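Local coordinates for protein ribosomal RNA methyltransferase, putative (PDB 2PLW) that binds S-adenosylmethionine and, judging by its family, probably methylates ribosomal RNA at a uridine 2'-O position, at residues Y166-T177 / I189-R199. Sequence-based numbering, arbitrary orientation.
Sequences YLKGMFQLVHTT and IYLVCKNFLGR
His175 and Val192 exchange two backbone hydrogen bonds, N to O 2.8 Å each way, and Leu173 and Lys194 another two, pairing strands 171-176 and 188-196 antiparallel. Beyond the last residue of the strand, Thr177 closes the pairing with its side chain: OG1, placed between its backbone N and carbonyl carbon (chi1 69°), accepts from Tyr190 N at 3.0 Å, while Thr177 N donates to Tyr190 O.

At the other end a classic beta bulge sets both Gln172 and Leu173 opposite Lys194, with Gln172 N donating to Asn195 O. Here Asn195 ND2 donates almost straight to Gln172 OE1 (2.8 Å); OE1 lies in the plane of the Asn195 amide, whereas ND2 is tilted out of the Gln172 carbonyl plane, the two amides being steeply turned (76°). Past the bulge, Met170 O receives Leu197 N at 2.8 Å and, weakly, Gly198 N.

On the face that carries Phe171, Cys193 and Phe196 the packing is largely apolar. Cys193 CB lies over the centre of the Phe171 ring at 3.4 Å, and its SG also approaches that face; on the opposite face Phe196 turns its edge toward the ring in a T-shaped pair, centroids 5.3 Å apart. Leu167 CD1, from the preceding helix, touches both Cys193 SG and Leu191 CD1.

The Tyr190 side chain, its OH hydrogen-bonded to Asp113, lies beside Trp36 of the S-adenosylmethionine site and Lys153, the predicted proton acceptor. This is the C-terminal beta hairpin of the class I methyltransferase fold, strand order 3-2-1-4-5-7-6, with 188-196 inserted antiparallel between 148-155 and the edge strand 171-176.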
ATOM      1  N   TYR A 166       6.788 -14.408   5.834  1.00 15.04           N
ATOM      2  CA  TYR A 166       5.360 -14.517   5.995  1.00 15.65           C
ATOM      3  C   TYR A 166       4.651 -14.200   4.667  1.00 14.74           C
ATOM      4  O   TYR A 166       3.736 -14.912   4.241  1.00 14.95           O
ATOM      5  CB  TYR A 166       4.911 -13.564   7.105  1.00 16.28           C
ATOM      6  CG  TYR A 166       3.439 -13.623   7.375  1.00 18.13           C
ATOM      7  CD1 TYR A 166       2.819 -14.811   7.750  1.00 19.98           C
ATOM      8  CD2 TYR A 166       2.658 -12.474   7.263  1.00 19.79           C
ATOM      9  CE1 TYR A 166       1.439 -14.856   8.008  1.00 21.21           C
ATOM     10  CE2 TYR A 166       1.298 -12.510   7.523  1.00 22.89           C
ATOM     11  CZ  TYR A 166       0.697 -13.699   7.885  1.00 22.14           C
ATOM     12  OH  TYR A 166      -0.661 -13.687   8.133  1.00 24.60           O
ATOM     13  N   LEU A 167       5.099 -13.147   3.995  1.00 15.20           N
ATOM     14  CA  LEU A 167       4.480 -12.743   2.725  1.00 13.76           C
ATOM     15  C   LEU A 167       4.704 -13.770   1.609  1.00 14.94           C
ATOM     16  O   LEU A 167       3.838 -13.959   0.766  1.00 13.97           O
ATOM     17  CB  LEU A 167       4.983 -11.358   2.308  1.00 14.61           C
ATOM     18  CG  LEU A 167       4.412 -10.236   3.190  1.00 12.65           C
ATOM     19  CD1 LEU A 167       5.244  -8.979   3.085  1.00 14.41           C
ATOM     20  CD2 LEU A 167       2.946  -9.915   2.873  1.00 12.12           C
ATOM     21  N   LYS A 168       5.855 -14.441   1.647  1.00 15.74           N
ATOM     22  CA  LYS A 168       6.188 -15.507   0.698  1.00 17.56           C
ATOM     23  C   LYS A 168       5.226 -16.668   0.836  1.00 18.38           C
ATOM     24  O   LYS A 168       5.131 -17.523  -0.044  1.00 19.22           O
ATOM     25  CB  LYS A 168       7.614 -15.990   0.918  1.00 17.76           C
ATOM     26  CG  LYS A 168       8.670 -15.042   0.397  1.00 19.72           C
ATOM     27  CD  LYS A 168      10.055 -15.587   0.609  1.00 20.89           C
ATOM     28  CE  LYS A 168      11.085 -14.679  -0.020  1.00 25.99           C
ATOM     29  NZ  LYS A 168      12.436 -15.311   0.112  1.00 27.63           N
ATOM     30  N   GLY A 169       4.489 -16.700   1.944  1.00 18.96           N
ATOM     31  CA  GLY A 169       3.444 -17.677   2.119  1.00 20.27           C
ATOM     32  C   GLY A 169       2.156 -17.344   1.391  1.00 21.75           C
ATOM     33  O   GLY A 169       1.249 -18.168   1.343  1.00 23.59           O
ATOM     34  N   MET A 170       2.053 -16.152   0.811  1.00 20.27           N
ATOM     35  CA  MET A 170       0.840 -15.833   0.087  1.00 20.83           C
ATOM     36  C   MET A 170       1.032 -15.253  -1.317  1.00 18.31           C
ATOM     37  O   MET A 170       0.057 -15.082  -2.044  1.00 17.97           O
ATOM     38  CB  MET A 170      -0.129 -15.016   0.948  1.00 20.65           C
ATOM     39  CG  MET A 170       0.326 -13.675   1.369  1.00 23.79           C
ATOM     40  SD  MET A 170      -0.698 -13.141   2.788  1.00 27.97           S
ATOM     41  CE  MET A 170       0.500 -13.148   4.095  1.00 28.61           C
ATOM     42  N   PHE A 171       2.277 -14.940  -1.661  1.00 16.11           N
ATOM     43  CA  PHE A 171       2.635 -14.430  -2.981  1.00 15.50           C
ATOM     44  C   PHE A 171       3.648 -15.342  -3.654  1.00 15.78           C
ATOM     45  O   PHE A 171       4.500 -15.945  -2.994  1.00 16.76           O
ATOM     46  CB  PHE A 171       3.258 -13.037  -2.881  1.00 14.20           C
ATOM     47  CG  PHE A 171       2.295 -11.972  -2.501  1.00 14.16           C
ATOM     48  CD1 PHE A 171       1.628 -11.233  -3.476  1.00 11.15           C
ATOM     49  CD2 PHE A 171       2.028 -11.715  -1.145  1.00 13.48           C
ATOM     50  CE1 PHE A 171       0.732 -10.247  -3.123  1.00 13.08           C
ATOM     51  CE2 PHE A 171       1.124 -10.721  -0.768  1.00 14.36           C
ATOM     52  CZ  PHE A 171       0.464  -9.972  -1.765  1.00 11.95           C
ATOM     53  N   GLN A 172       3.599 -15.383  -4.979  1.00 15.88           N
ATOM     54  CA  GLN A 172       4.598 -16.154  -5.690  1.00 16.71           C
ATOM     55  C   GLN A 172       6.009 -15.685  -5.371  1.00 17.19           C
ATOM     56  O   GLN A 172       6.883 -16.524  -5.122  1.00 18.07           O
ATOM     57  CB  GLN A 172       4.356 -16.095  -7.182  1.00 15.44           C
ATOM     58  CG  GLN A 172       5.319 -17.001  -7.945  1.00 16.78           C
ATOM     59  CD  GLN A 172       5.298 -16.680  -9.401  1.00 16.12           C
ATOM     60  OE1 GLN A 172       4.412 -15.978  -9.860  1.00 16.68           O
ATOM     61  NE2 GLN A 172       6.311 -17.147 -10.148  1.00 16.53           N
ATOM     62  N   LEU A 173       6.237 -14.366  -5.395  1.00 17.58           N
ATOM     63  CA  LEU A 173       7.574 -13.808  -5.134  1.00 19.40           C
ATOM     64  C   LEU A 173       7.502 -12.586  -4.239  1.00 18.30           C
ATOM     65  O   LEU A 173       6.588 -11.777  -4.360  1.00 18.09           O
ATOM     66  CB  LEU A 173       8.328 -13.398  -6.409  1.00 19.31           C
ATOM     67  CG  LEU A 173       8.234 -13.900  -7.855  1.00 24.46           C
ATOM     68  CD1 LEU A 173       7.285 -13.030  -8.651  1.00 25.97           C
ATOM     69  CD2 LEU A 173       9.632 -13.819  -8.487  1.00 23.16           C
ATOM     70  N   VAL A 174       8.514 -12.421  -3.394  1.00 17.04           N
ATOM     71  CA  VAL A 174       8.622 -11.247  -2.543  1.00 18.33           C
ATOM     72  C   VAL A 174      10.055 -10.752  -2.538  1.00 19.41           C
ATOM     73  O   VAL A 174      10.978 -11.535  -2.275  1.00 19.96           O
ATOM     74  CB  VAL A 174       8.189 -11.547  -1.078  1.00 17.74           C
ATOM     75  CG1 VAL A 174       8.302 -10.283  -0.231  1.00 19.74           C
ATOM     76  CG2 VAL A 174       6.745 -12.072  -1.037  1.00 18.14           C
ATOM     77  N   HIS A 175      10.220  -9.463  -2.822  1.00 20.69           N
ATOM     78  CA  HIS A 175      11.541  -8.819  -2.947  1.00 22.85           C
ATOM     79  C   HIS A 175      11.671  -7.723  -1.907  1.00 23.06           C
ATOM     80  O   HIS A 175      10.704  -7.029  -1.606  1.00 22.98           O
ATOM     81  CB  HIS A 175      11.734  -8.212  -4.346  1.00 23.71           C
ATOM     82  CG  HIS A 175      11.392  -9.143  -5.469  1.00 29.47           C
ATOM     83  ND1 HIS A 175      10.111  -9.280  -5.966  1.00 34.88           N
ATOM     84  CD2 HIS A 175      12.167  -9.991  -6.190  1.00 34.00           C
ATOM     85  CE1 HIS A 175      10.113 -10.169  -6.946  1.00 37.17           C
ATOM     86  NE2 HIS A 175      11.348 -10.616  -7.101  1.00 37.08           N
ATOM     87  N   THR A 176      12.858  -7.577  -1.328  1.00 23.34           N
ATOM     88  CA  THR A 176      13.142  -6.405  -0.520  1.00 24.70           C
ATOM     89  C   THR A 176      13.938  -5.417  -1.381  1.00 25.39           C
ATOM     90  O   THR A 176      14.922  -5.800  -2.044  1.00 24.44           O
ATOM     91  CB  THR A 176      13.934  -6.768   0.750  1.00 25.75           C
ATOM     92  OG1 THR A 176      13.314  -7.882   1.398  1.00 27.55           O
ATOM     93  CG2 THR A 176      13.928  -5.603   1.712  1.00 27.11           C
ATOM     94  N   THR A 177      13.504  -4.159  -1.396  1.00 24.95           N
ATOM     95  CA  THR A 177      14.224  -3.125  -2.136  1.00 26.25           C
ATOM     96  C   THR A 177      15.433  -2.662  -1.314  1.00 27.20           C
ATOM     97  O   THR A 177      15.555  -3.011  -0.148  1.00 27.13           O
ATOM     98  CB  THR A 177      13.315  -1.921  -2.427  1.00 25.95           C
ATOM     99  OG1 THR A 177      13.021  -1.245  -1.200  1.00 23.02           O
ATOM    100  CG2 THR A 177      12.021  -2.385  -3.059  1.00 25.18           C
ATOM    101  N   ILE A 189      12.584   0.359   3.777  1.00 20.94           N
ATOM    102  CA  ILE A 189      12.616  -0.499   2.600  1.00 18.92           C
ATOM    103  C   ILE A 189      11.176  -0.684   2.181  1.00 17.60           C
ATOM    104  O   ILE A 189      10.271  -0.337   2.946  1.00 16.21           O
ATOM    105  CB  ILE A 189      13.249  -1.899   2.870  1.00 19.35           C
ATOM    106  CG1 ILE A 189      12.580  -2.617   4.064  1.00 19.88           C
ATOM    107  CG2 ILE A 189      14.778  -1.807   3.095  1.00 19.86           C
ATOM    108  CD1 ILE A 189      11.554  -3.661   3.644  1.00 24.49           C
ATOM    109  N   TYR A 190      10.985  -1.197   0.974  1.00 17.00           N
ATOM    110  CA  TYR A 190       9.675  -1.681   0.555  1.00 17.56           C
ATOM    111  C   TYR A 190       9.745  -3.184   0.363  1.00 16.51           C
ATOM    112  O   TYR A 190      10.727  -3.693  -0.169  1.00 17.19           O
ATOM    113  CB  TYR A 190       9.216  -1.000  -0.738  1.00 18.23           C
ATOM    114  CG  TYR A 190       8.956   0.478  -0.597  1.00 18.57           C
ATOM    115  CD1 TYR A 190       7.694   0.956  -0.201  1.00 18.31           C
ATOM    116  CD2 TYR A 190       9.967   1.410  -0.863  1.00 19.75           C
ATOM    117  CE1 TYR A 190       7.438   2.311  -0.088  1.00 19.16           C
ATOM    118  CE2 TYR A 190       9.721   2.783  -0.745  1.00 19.29           C
ATOM    119  CZ  TYR A 190       8.462   3.222  -0.348  1.00 20.20           C
ATOM    120  OH  TYR A 190       8.256   4.584  -0.237  1.00 21.74           O
ATOM    121  N   LEU A 191       8.695  -3.892   0.800  1.00 15.41           N
ATOM    122  CA  LEU A 191       8.523  -5.297   0.463  1.00 15.17           C
ATOM    123  C   LEU A 191       7.618  -5.323  -0.773  1.00 14.91           C
ATOM    124  O   LEU A 191       6.505  -4.826  -0.728  1.00 15.06           O
ATOM    125  CB  LEU A 191       7.905  -6.078   1.616  1.00 16.09           C
ATOM    126  CG  LEU A 191       8.736  -6.085   2.913  1.00 16.95           C
ATOM    127  CD1 LEU A 191       7.852  -6.407   4.152  1.00 19.46           C
ATOM    128  CD2 LEU A 191       9.905  -7.052   2.808  1.00 21.61           C
ATOM    129  N   VAL A 192       8.161  -5.819  -1.874  1.00 14.06           N
ATOM    130  CA  VAL A 192       7.464  -5.889  -3.160  1.00 13.85           C
ATOM    131  C   VAL A 192       6.979  -7.306  -3.393  1.00 14.23           C
ATOM    132  O   VAL A 192       7.784  -8.241  -3.532  1.00 14.27           O
ATOM    133  CB  VAL A 192       8.406  -5.438  -4.318  1.00 14.77           C
ATOM    134  CG1 VAL A 192       7.655  -5.495  -5.644  1.00 14.74           C
ATOM    135  CG2 VAL A 192       8.885  -4.052  -4.057  1.00 14.31           C
ATOM    136  N   CYS A 193       5.654  -7.485  -3.454  1.00 13.29           N
ATOM    137  CA  CYS A 193       5.086  -8.806  -3.489  1.00 13.08           C
ATOM    138  C   CYS A 193       4.293  -8.967  -4.767  1.00 13.17           C
ATOM    139  O   CYS A 193       3.377  -8.191  -5.037  1.00 13.55           O
ATOM    140  CB  CYS A 193       4.125  -8.988  -2.298  1.00 13.42           C
ATOM    141  SG  CYS A 193       4.876  -8.558  -0.704  1.00 13.60           S
ATOM    142  N   LYS A 194       4.650  -9.998  -5.529  1.00 13.81           N
ATOM    143  CA  LYS A 194       4.066 -10.250  -6.825  1.00 13.84           C
ATOM    144  C   LYS A 194       3.328 -11.561  -6.904  1.00 12.59           C
ATOM    145  O   LYS A 194       3.812 -12.609  -6.454  1.00 12.41           O
ATOM    146  CB  LYS A 194       5.167 -10.175  -7.892  1.00 15.47           C
ATOM    147  CG  LYS A 194       5.999  -8.885  -7.811  1.00 20.18           C
ATOM    148  CD  LYS A 194       5.388  -7.713  -8.589  1.00 27.64           C
ATOM    149  CE  LYS A 194       5.655  -7.789 -10.095  1.00 31.35           C
ATOM    150  NZ  LYS A 194       7.004  -7.281 -10.537  1.00 33.59           N
ATOM    151  N   ASN A 195       2.127 -11.477  -7.487  1.00 11.03           N
ATOM    152  CA  ASN A 195       1.278 -12.594  -7.834  1.00 11.21           C
ATOM    153  C   ASN A 195       0.698 -13.248  -6.578  1.00 11.36           C
ATOM    154  O   ASN A 195       1.102 -14.322  -6.148  1.00 11.66           O
ATOM    155  CB  ASN A 195       2.001 -13.576  -8.805  1.00 11.63           C
ATOM    156  CG  ASN A 195       1.067 -14.612  -9.388  1.00 13.55           C
ATOM    157  OD1 ASN A 195      -0.142 -14.421  -9.431  1.00 14.79           O
ATOM    158  ND2 ASN A 195       1.641 -15.721  -9.865  1.00 12.81           N
ATOM    159  N   PHE A 196      -0.308 -12.555  -6.022  1.00 11.34           N
ATOM    160  CA  PHE A 196      -1.025 -13.107  -4.883  1.00 11.80           C
ATOM    161  C   PHE A 196      -1.640 -14.452  -5.240  1.00 12.10           C
ATOM    162  O   PHE A 196      -2.425 -14.553  -6.188  1.00 11.22           O
ATOM    163  CB  PHE A 196      -2.138 -12.153  -4.456  1.00 11.98           C
ATOM    164  CG  PHE A 196      -2.880 -12.622  -3.202  1.00 12.29           C
ATOM    165  CD1 PHE A 196      -2.227 -12.611  -1.971  1.00 13.36           C
ATOM    166  CD2 PHE A 196      -4.203 -13.077  -3.264  1.00 12.83           C
ATOM    167  CE1 PHE A 196      -2.898 -13.033  -0.795  1.00 14.85           C
ATOM    168  CE2 PHE A 196      -4.874 -13.512  -2.119  1.00 16.87           C
ATOM    169  CZ  PHE A 196      -4.221 -13.486  -0.880  1.00 14.33           C
ATOM    170  N   LEU A 197      -1.315 -15.461  -4.435  1.00 13.72           N
ATOM    171  CA  LEU A 197      -1.849 -16.809  -4.626  1.00 16.37           C
ATOM    172  C   LEU A 197      -2.771 -17.271  -3.503  1.00 18.32           C
ATOM    173  O   LEU A 197      -3.321 -18.366  -3.580  1.00 19.25           O
ATOM    174  CB  LEU A 197      -0.699 -17.830  -4.768  1.00 16.21           C
ATOM    175  CG  LEU A 197       0.280 -17.564  -5.915  1.00 18.29           C
ATOM    176  CD1 LEU A 197       1.509 -18.458  -5.794  1.00 22.73           C
ATOM    177  CD2 LEU A 197      -0.395 -17.695  -7.248  1.00 19.75           C
ATOM    178  N   GLY A 198      -2.915 -16.464  -2.455  1.00 19.54           N
ATOM    179  CA  GLY A 198      -3.613 -16.924  -1.233  1.00 22.21           C
ATOM    180  C   GLY A 198      -2.704 -17.827  -0.416  1.00 25.04           C
ATOM    181  O   GLY A 198      -1.554 -18.100  -0.804  1.00 25.19           O
ATOM    182  N   ARG A 199      -3.217 -18.329   0.706  1.00 27.42           N
ATOM    183  CA  ARG A 199      -2.403 -19.199   1.578  1.00 28.73           C
ATOM    184  C   ARG A 199      -2.473 -20.667   1.157  1.00 29.23           C
ATOM    185  O   ARG A 199      -3.400 -21.076   0.449  1.00 29.23           O
ATOM    186  CB  ARG A 199      -2.799 -19.068   3.040  1.00 29.71           C
ATOM    187  CG  ARG A 199      -3.509 -17.770   3.414  1.00 32.81           C
ATOM    188  CD  ARG A 199      -3.137 -17.362   4.817  1.00 38.21           C
ATOM    189  NE  ARG A 199      -1.790 -16.808   4.831  1.00 43.02           N
ATOM    190  CZ  ARG A 199      -1.069 -16.579   5.922  1.00 44.61           C
ATOM    191  NH1 ARG A 199      -1.546 -16.851   7.136  1.00 45.40           N
ATOM    192  NH2 ARG A 199       0.148 -16.078   5.786  1.00 47.29           N
TER